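Uncharacterized protein (Bacillus cereus, PDB 5F2H) is of unknown function but is probably a hydrolase, with a helical N-terminal domain set apart from an alpha/beta-hydrolase domain. Local coordinates at residues T17-C20 and Y21-G25; I47-F50 and K51-A55; E63-H66 and V67-E70. One frame throughout, in Å; residues are numbered along the deposited sequence.

Contact 1: residues T17-C20 and Y21-G25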
loop_
_atom_site.group_PDB
_atom_site.type_symbol
_atom_site.label_atom_id
_atom_site.label_comp_id
_atom_site.label_asym_id
_atom_site.label_seq_id
_atom_site.Cartn_x
_atom_site.Cartn_y
_atom_site.Cartn_z
ATOM N N THR B 17 40.758 0.737 -4.789
ATOM C CA THR B 17 41.911 0.018 -5.264
ATOM C C THR B 17 42.414 0.747 -6.502
ATOM O O THR B 17 43.591 1.078 -6.572
ATOM C CB THR B 17 41.569 -1.429 -5.584
ATOM O OG1 THR B 17 40.776 -1.979 -4.532
ATOM C CG2 THR B 17 42.827 -2.235 -5.768
ATOM N N LEU B 18 41.524 0.988 -7.476
ATOM C CA LEU B 18 41.892 1.733 -8.696
ATOM C C LEU B 18 42.492 3.090 -8.304
ATOM O O LEU B 18 43.589 3.435 -8.719
ATOM C CB LEU B 18 40.680 1.941 -9.604
ATOM C CG LEU B 18 40.075 0.705 -10.306
ATOM C CD1 LEU B 18 38.706 0.972 -10.911
ATOM C CD2 LEU B 18 41.020 0.134 -11.361
ATOM N N HIS B 19 41.807 3.845 -7.457
ATOM C CA HIS B 19 42.332 5.134 -7.034
ATOM C C HIS B 19 43.785 4.987 -6.632
ATOM O O HIS B 19 44.655 5.683 -7.133
ATOM C CB HIS B 19 41.528 5.694 -5.869
ATOM C CG HIS B 19 42.061 6.995 -5.348
ATOM N ND1 HIS B 19 42.919 7.073 -4.270
ATOM C CD2 HIS B 19 41.886 8.268 -5.782
ATOM C CE1 HIS B 19 43.227 8.340 -4.047
ATOM N NE2 HIS B 19 42.617 9.083 -4.953
ATOM N N CYS B 20 44.042 4.025 -5.760
ATOM C CA CYS B 20 45.383 3.759 -5.247
ATOM C C CYS B 20 46.395 3.433 -6.357
ATOM O O CYS B 20 47.583 3.692 -6.214
ATOM C CB CYS B 20 45.307 2.643 -4.203
ATOM S SG CYS B 20 46.851 2.294 -3.342
ATOM N N TYR B 21 45.924 2.858 -7.460
ATOM C CA TYR B 21 46.794 2.524 -8.583
ATOM C C TYR B 21 47.324 3.823 -9.172
ATOM O O TYR B 21 48.502 3.941 -9.474
ATOM C CB TYR B 21 45.995 1.792 -9.647
ATOM C CG TYR B 21 46.780 1.283 -10.823
ATOM C CD1 TYR B 21 47.098 2.103 -11.898
ATOM C CD2 TYR B 21 47.155 -0.040 -10.881
ATOM C CE1 TYR B 21 47.788 1.604 -12.993
ATOM C CE2 TYR B 21 47.833 -0.551 -11.967
ATOM C CZ TYR B 21 48.151 0.262 -13.021
ATOM O OH TYR B 21 48.838 -0.307 -14.080
ATOM N N ALA B 22 46.431 4.790 -9.351
ATOM C CA ALA B 22 46.801 6.090 -9.902
ATOM C C ALA B 22 47.579 6.907 -8.875
ATOM O O ALA B 22 48.623 7.474 -9.185
ATOM C CB ALA B 22 45.555 6.848 -10.344
ATOM N N SER B 23 47.051 6.963 -7.655
ATOM C CA SER B 23 47.669 7.703 -6.566
ATOM C C SER B 23 49.087 7.209 -6.303
ATOM O O SER B 23 50.054 7.949 -6.445
ATOM C CB SER B 23 46.810 7.567 -5.307
ATOM O OG SER B 23 47.416 8.201 -4.192
ATOM N N LYS B 24 49.195 5.940 -5.935
ATOM C CA LYS B 24 50.475 5.306 -5.640
ATOM C C LYS B 24 50.762 4.337 -6.784
ATOM O O LYS B 24 50.106 4.415 -7.824
ATOM C CB LYS B 24 50.377 4.598 -4.287
ATOM C CG LYS B 24 49.971 5.555 -3.174
ATOM C CD LYS B 24 49.806 4.889 -1.820
ATOM C CE LYS B 24 49.381 5.917 -0.777
ATOM N NZ LYS B 24 49.200 5.337 0.584
ATOM N N GLY B 25 51.733 3.445 -6.633
ATOM C CA GLY B 25 52.032 2.501 -7.713
ATOM C C GLY B 25 51.111 1.288 -7.800
ATOM O O GLY B 25 50.111 1.184 -7.086
#
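His19 and Ser23 meet one turn apart in the last turns of helix 10-23, the first helix of an all-helical N-terminal domain whose sequence family is related to TPR proteins. The backbone bonds come first. Ser23 N gives an almost straight bond to His19 O at 2.8 Å, and Ala22 N reaches Leu18 O at 3.2 Å, both alpha-helical i to i-4 pairs. Tyr21 N makes two weak bonds, to Thr17 O and Leu18 O. The last bond, Lys24 N to Cys20 O at 2.8 Å, comes from above the carbonyl plane with an N-H...O angle of 144°. This bend fits a helix that is ending: Lys24 is the first residue to leave helical backbone angles, and Gly25 follows as N-cap of helix 26-37.

The side-chain contacts are few, as suits a helix end with much of its surface in solvent. The His19 imidazole, swung away from its own backbone N (chi1 177°), leans along the helix until CE1 lies 3.9 Å from Ser23 CB. A small serine leaves room for the ring beside it. Cys20 and Tyr21 belong to the inner side: the cysteine touches Ala29, while the large, weakly polar tyrosine spans to Ser26 and Leu54, tying the helix to both of its neighbours. Thr17 is buried there, and its hydroxyl is satisfied by Leu13 O within the same helix. Lys24 runs outward as a fully extended chain, its methylene CD passing Cys20 SG at 4.2 Å.

Contact 2: residues I47-F50 and K51-A55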
loop_
_atom_site.group_PDB
_atom_site.type_symbol
_atom_site.label_atom_id
_atom_site.label_comp_id
_atom_site.label_asym_id
_atom_site.label_seq_id
_atom_site.Cartn_x
_atom_site.Cartn_y
_atom_site.Cartn_z
ATOM N N ILE B 47 37.537 -9.911 -8.414
ATOM C CA ILE B 47 38.507 -9.622 -7.354
ATOM C C ILE B 47 39.846 -10.281 -7.683
ATOM O O ILE B 47 40.904 -9.663 -7.508
ATOM C CB ILE B 47 37.997 -10.053 -5.979
ATOM C CG1 ILE B 47 36.773 -9.215 -5.609
ATOM C CG2 ILE B 47 39.055 -9.833 -4.910
ATOM C CD1 ILE B 47 36.106 -9.657 -4.329
ATOM N N TYR B 48 39.824 -11.521 -8.156
ATOM C CA TYR B 48 41.079 -12.184 -8.522
ATOM C C TYR B 48 41.755 -11.514 -9.692
ATOM O O TYR B 48 42.979 -11.417 -9.714
ATOM C CB TYR B 48 40.912 -13.671 -8.851
ATOM C CG TYR B 48 40.717 -14.562 -7.647
ATOM C CD1 TYR B 48 41.808 -14.993 -6.913
ATOM C CD2 TYR B 48 39.464 -15.020 -7.280
ATOM C CE1 TYR B 48 41.658 -15.830 -5.832
ATOM C CE2 TYR B 48 39.300 -15.858 -6.190
ATOM C CZ TYR B 48 40.400 -16.267 -5.476
ATOM O OH TYR B 48 40.258 -17.098 -4.391
ATOM N N ASN B 49 40.970 -11.083 -10.680
ATOM C CA ASN B 49 41.536 -10.447 -11.843
ATOM C C ASN B 49 42.316 -9.276 -11.323
ATOM O O ASN B 49 43.505 -9.153 -11.610
ATOM C CB ASN B 49 40.464 -10.024 -12.840
ATOM C CG ASN B 49 41.045 -9.442 -14.115
ATOM O OD1 ASN B 49 42.244 -9.539 -14.383
ATOM N ND2 ASN B 49 40.183 -8.873 -14.934
ATOM N N PHE B 50 41.677 -8.431 -10.518
ATOM C CA PHE B 50 42.398 -7.281 -9.947
ATOM C C PHE B 50 43.687 -7.689 -9.242
ATOM O O PHE B 50 44.747 -7.096 -9.487
ATOM C CB PHE B 50 41.519 -6.455 -9.022
ATOM C CG PHE B 50 40.653 -5.443 -9.734
ATOM C CD1 PHE B 50 39.561 -5.827 -10.500
ATOM C CD2 PHE B 50 40.881 -4.090 -9.554
ATOM C CE1 PHE B 50 38.772 -4.883 -11.146
ATOM C CE2 PHE B 50 40.083 -3.147 -10.180
ATOM C CZ PHE B 50 39.032 -3.545 -10.985
ATOM N N LYS B 51 43.622 -8.735 -8.431
ATOM C CA LYS B 51 44.818 -9.175 -7.714
ATOM C C LYS B 51 45.996 -9.577 -8.595
ATOM O O LYS B 51 47.077 -9.001 -8.475
ATOM C CB LYS B 51 44.508 -10.283 -6.701
ATOM C CG LYS B 51 43.662 -9.825 -5.532
ATOM C CD LYS B 51 43.406 -10.943 -4.542
ATOM C CE LYS B 51 42.570 -10.426 -3.374
ATOM N NZ LYS B 51 42.365 -11.424 -2.286
ATOM N N TYR B 52 45.803 -10.537 -9.489
ATOM C CA TYR B 52 46.926 -10.959 -10.312
ATOM C C TYR B 52 47.361 -9.909 -11.341
ATOM O O TYR B 52 48.532 -9.848 -11.704
ATOM C CB TYR B 52 46.702 -12.327 -10.963
ATOM C CG TYR B 52 45.638 -12.412 -12.031
ATOM C CD1 TYR B 52 45.893 -11.969 -13.324
ATOM C CD2 TYR B 52 44.428 -13.048 -11.787
ATOM C CE1 TYR B 52 44.935 -12.083 -14.324
ATOM C CE2 TYR B 52 43.479 -13.190 -12.785
ATOM C CZ TYR B 52 43.736 -12.697 -14.047
ATOM O OH TYR B 52 42.793 -12.791 -15.038
ATOM N N ALA B 53 46.435 -9.091 -11.811
ATOM C CA ALA B 53 46.788 -8.047 -12.772
ATOM C C ALA B 53 47.719 -7.054 -12.072
ATOM O O ALA B 53 48.767 -6.671 -12.612
ATOM C CB ALA B 53 45.544 -7.352 -13.281
ATOM N N LEU B 54 47.371 -6.675 -10.841
ATOM C CA LEU B 54 48.222 -5.738 -10.093
ATOM C C LEU B 54 49.568 -6.365 -9.746
ATOM O O LEU B 54 50.623 -5.714 -9.850
ATOM C CB LEU B 54 47.501 -5.209 -8.876
ATOM C CG LEU B 54 46.260 -4.371 -9.233
ATOM C CD1 LEU B 54 45.477 -3.942 -7.999
ATOM C CD2 LEU B 54 46.646 -3.138 -10.052
ATOM N N ALA B 55 49.538 -7.660 -9.440
ATOM C CA ALA B 55 50.753 -8.381 -9.105
ATOM C C ALA B 55 51.688 -8.344 -10.282
ATOM O O ALA B 55 52.833 -7.902 -10.165
ATOM C CB ALA B 55 50.446 -9.819 -8.734
#
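In the middle of helix 44-58, within the TPR-related helical N-terminal domain, Asn49 and Tyr52 meet on one side while Ile47 and Lys51 run together on another. Four regular i to i-4 bonds hold the backbone: Lys51 N to Ile47 O, Tyr52 N to Tyr48 O, Ala53 N to Asn49 O, and Leu54 N to Phe50 O, all close to 3.0 Å from N to O.

Tyr52 folds back over the preceding turn because its CG sits between the backbone N and the carbonyl carbon (chi1 68°). One face of the ring is thereby laid over Asn49 O, which stands 3.8 Å above the plane near its centre. The Asn49 amide and the phenol cross obliquely, their planes 34° apart, with Asn49 OD1 3.5 Å from Tyr52 CZ. That oxygen has a weak hydrogen bond from outside, with Tyr83 OH, so an amide suits a position where polar groups gather; a bound Tris molecule, probably from the crystallisation liquor, lies near the same side chain.

Much of the surface turned to the other helices is apolar, though Tyr48 carries its hydroxyl to Glu70 on helix 61-74. Phe50 packs on Leu18 and Ile33, and Leu54 reaches Thr17, Tyr21 and Tyr30, while Ala55, short enough for a close helix approach, faces Ala64. Small Ala53 adds little bulk beside Asn49. Lys51 serves both environments: its extended chain carries the amine away from the helix, while its methylenes lie beside Ile47, Lys51 CE coming 3.9 Å from the branch methyl Ile47 CG2.

Contact 3: residues E63-H66 and V67-E70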
loop_
_atom_site.group_PDB
_atom_site.type_symbol
_atom_site.label_atom_id
_atom_site.label_comp_id
_atom_site.label_asym_id
_atom_site.label_seq_id
_atom_site.Cartn_x
_atom_site.Cartn_y
_atom_site.Cartn_z
ATOM N N GLU B 63 53.960 -14.218 -7.633
ATOM C CA GLU B 63 52.727 -14.035 -6.889
ATOM C C GLU B 63 51.568 -14.155 -7.867
ATOM O O GLU B 63 50.688 -14.998 -7.693
ATOM C CB GLU B 63 52.695 -12.677 -6.164
ATOM C CG GLU B 63 53.717 -12.519 -5.042
ATOM C CD GLU B 63 55.175 -12.640 -5.474
ATOM O OE1 GLU B 63 55.466 -12.724 -6.687
ATOM O OE2 GLU B 63 56.051 -12.653 -4.579
ATOM N N ALA B 64 51.616 -13.347 -8.927
ATOM C CA ALA B 64 50.582 -13.345 -9.968
ATOM C C ALA B 64 50.234 -14.738 -10.495
ATOM O O ALA B 64 49.062 -15.080 -10.587
ATOM C CB ALA B 64 51.001 -12.456 -11.122
HETATM N N MSE B 65 51.238 -15.560 -10.787
HETATM C CA MSE B 65 50.981 -16.914 -11.308
HETATM C C MSE B 65 50.120 -17.775 -10.420
HETATM O O MSE B 65 49.196 -18.407 -10.934
HETATM C CB MSE B 65 52.251 -17.673 -11.675
HETATM C CG MSE B 65 52.710 -17.355 -13.096
HETATM SE SE MSE B 65 51.186 -17.200 -14.318
HETATM C CE MSE B 65 51.200 -19.063 -14.941
ATOM N N HIS B 66 50.403 -17.847 -9.112
ATOM C CA HIS B 66 49.559 -18.669 -8.222
ATOM C C HIS B 66 48.181 -18.025 -7.963
ATOM O O HIS B 66 47.197 -18.720 -7.703
ATOM C CB HIS B 66 50.266 -19.166 -6.962
ATOM C CG HIS B 66 50.975 -18.105 -6.195
ATOM N ND1 HIS B 66 52.344 -17.944 -6.240
ATOM C CD2 HIS B 66 50.506 -17.132 -5.381
ATOM C CE1 HIS B 66 52.689 -16.935 -5.461
ATOM N NE2 HIS B 66 51.592 -16.419 -4.936
ATOM N N VAL B 67 48.093 -16.702 -8.083
ATOM C CA VAL B 67 46.817 -16.013 -7.911
ATOM C C VAL B 67 45.980 -16.472 -9.092
ATOM O O VAL B 67 44.866 -16.943 -8.928
ATOM C CB VAL B 67 46.967 -14.482 -7.930
ATOM C CG1 VAL B 67 45.609 -13.796 -7.841
ATOM C CG2 VAL B 67 47.837 -14.018 -6.786
HETATM N N MSE B 68 46.566 -16.366 -10.281
HETATM C CA MSE B 68 45.928 -16.774 -11.524
HETATM C C MSE B 68 45.526 -18.216 -11.411
HETATM O O MSE B 68 44.346 -18.541 -11.558
HETATM C CB MSE B 68 46.905 -16.522 -12.665
HETATM C CG MSE B 68 46.181 -16.361 -13.987
HETATM SE SE MSE B 68 47.303 -15.361 -15.256
HETATM C CE MSE B 68 45.945 -15.179 -16.669
ATOM N N LYS B 69 46.481 -19.092 -11.099
ATOM C CA LYS B 69 46.185 -20.531 -10.949
ATOM C C LYS B 69 44.984 -20.787 -10.080
ATOM O O LYS B 69 44.077 -21.510 -10.462
ATOM C CB LYS B 69 47.348 -21.303 -10.327
ATOM C CG LYS B 69 48.580 -21.473 -11.192
ATOM C CD LYS B 69 49.662 -22.243 -10.446
ATOM C CE LYS B 69 50.872 -22.495 -11.335
ATOM N NZ LYS B 69 51.961 -23.211 -10.613
ATOM N N GLU B 70 44.983 -20.207 -8.897
ATOM C CA GLU B 70 43.873 -20.419 -7.995
ATOM C C GLU B 70 42.554 -20.102 -8.693
ATOM O O GLU B 70 41.717 -20.984 -8.905
ATOM C CB GLU B 70 44.059 -19.578 -6.738
ATOM C CG GLU B 70 42.955 -19.741 -5.720
ATOM C CD GLU B 70 43.222 -18.931 -4.459
ATOM O OE1 GLU B 70 44.389 -18.914 -4.020
ATOM O OE2 GLU B 70 42.271 -18.354 -3.872
#
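Met68 N to Ala64 O and Lys69 N to Met65 O, each 2.8 Å and nearly straight with N-H...O angles of 170°, are the shortest backbone bonds between residues 63-66 and 67-70 of helix 61-74. Glu70 N to His66 O follows at 2.9 Å, and Val67 N to Glu63 O at 3.1 Å, so four successive i to i-4 pairs run through the segment. The carboxylate of Glu70, on a long extended chain, reaches across to helix 44-58, where OE2 hydrogen-bonds Tyr48 OH; Lys75 NZ adds a long, weak ion pair.

His66 bends back along its own helix. With CG between the backbone N and the carbonyl carbon (chi1 50°), one face of the imidazole is brought over Glu63 O, above the ring centre. The ring lies on an exposed side, a place that tolerates a polar aromatic.

Two selenomethionines, Met65 and Met68, form the inner apolar side, their SE atoms 4.4 Å apart; the long unbranched side chain of methionine, here with selenium for sulfur, suits a buried apolar position. Met65 lies against Glu98, Leu93 and Phe96, and Met68 against Phe99 and Leu93, while Lys69 reaches Glu98 and Met102, so this side faces helix 97-115 and the loop before it. Branched Val67 and small Ala64 turn instead to helix 44-58, placing helix 61-74 between these two helices.

How the contacts relate
The three contacts lie in series on successive parts of one helical domain, far from the chain's centre. Contact 2 is the middle member: it touches contact 1 through Leu18 CD2 and Phe50 CE2, 3.6 Å apart, and contact 3 through Ala55 CB and Ala64 CB, also 3.6 Å apart. Contacts 1 and 3 do not meet, their nearest atoms being about 12 Å apart. Contacts 2 and 3 share a feature, an aromatic ring laid over the carbonyl oxygen three residues earlier. The Tris molecule lies near Leu18 of contact 1 and Asn49 of contact 2. The probable nucleophile elbow around Ser208 belongs to the separate alpha/beta domain, so none of the three builds it.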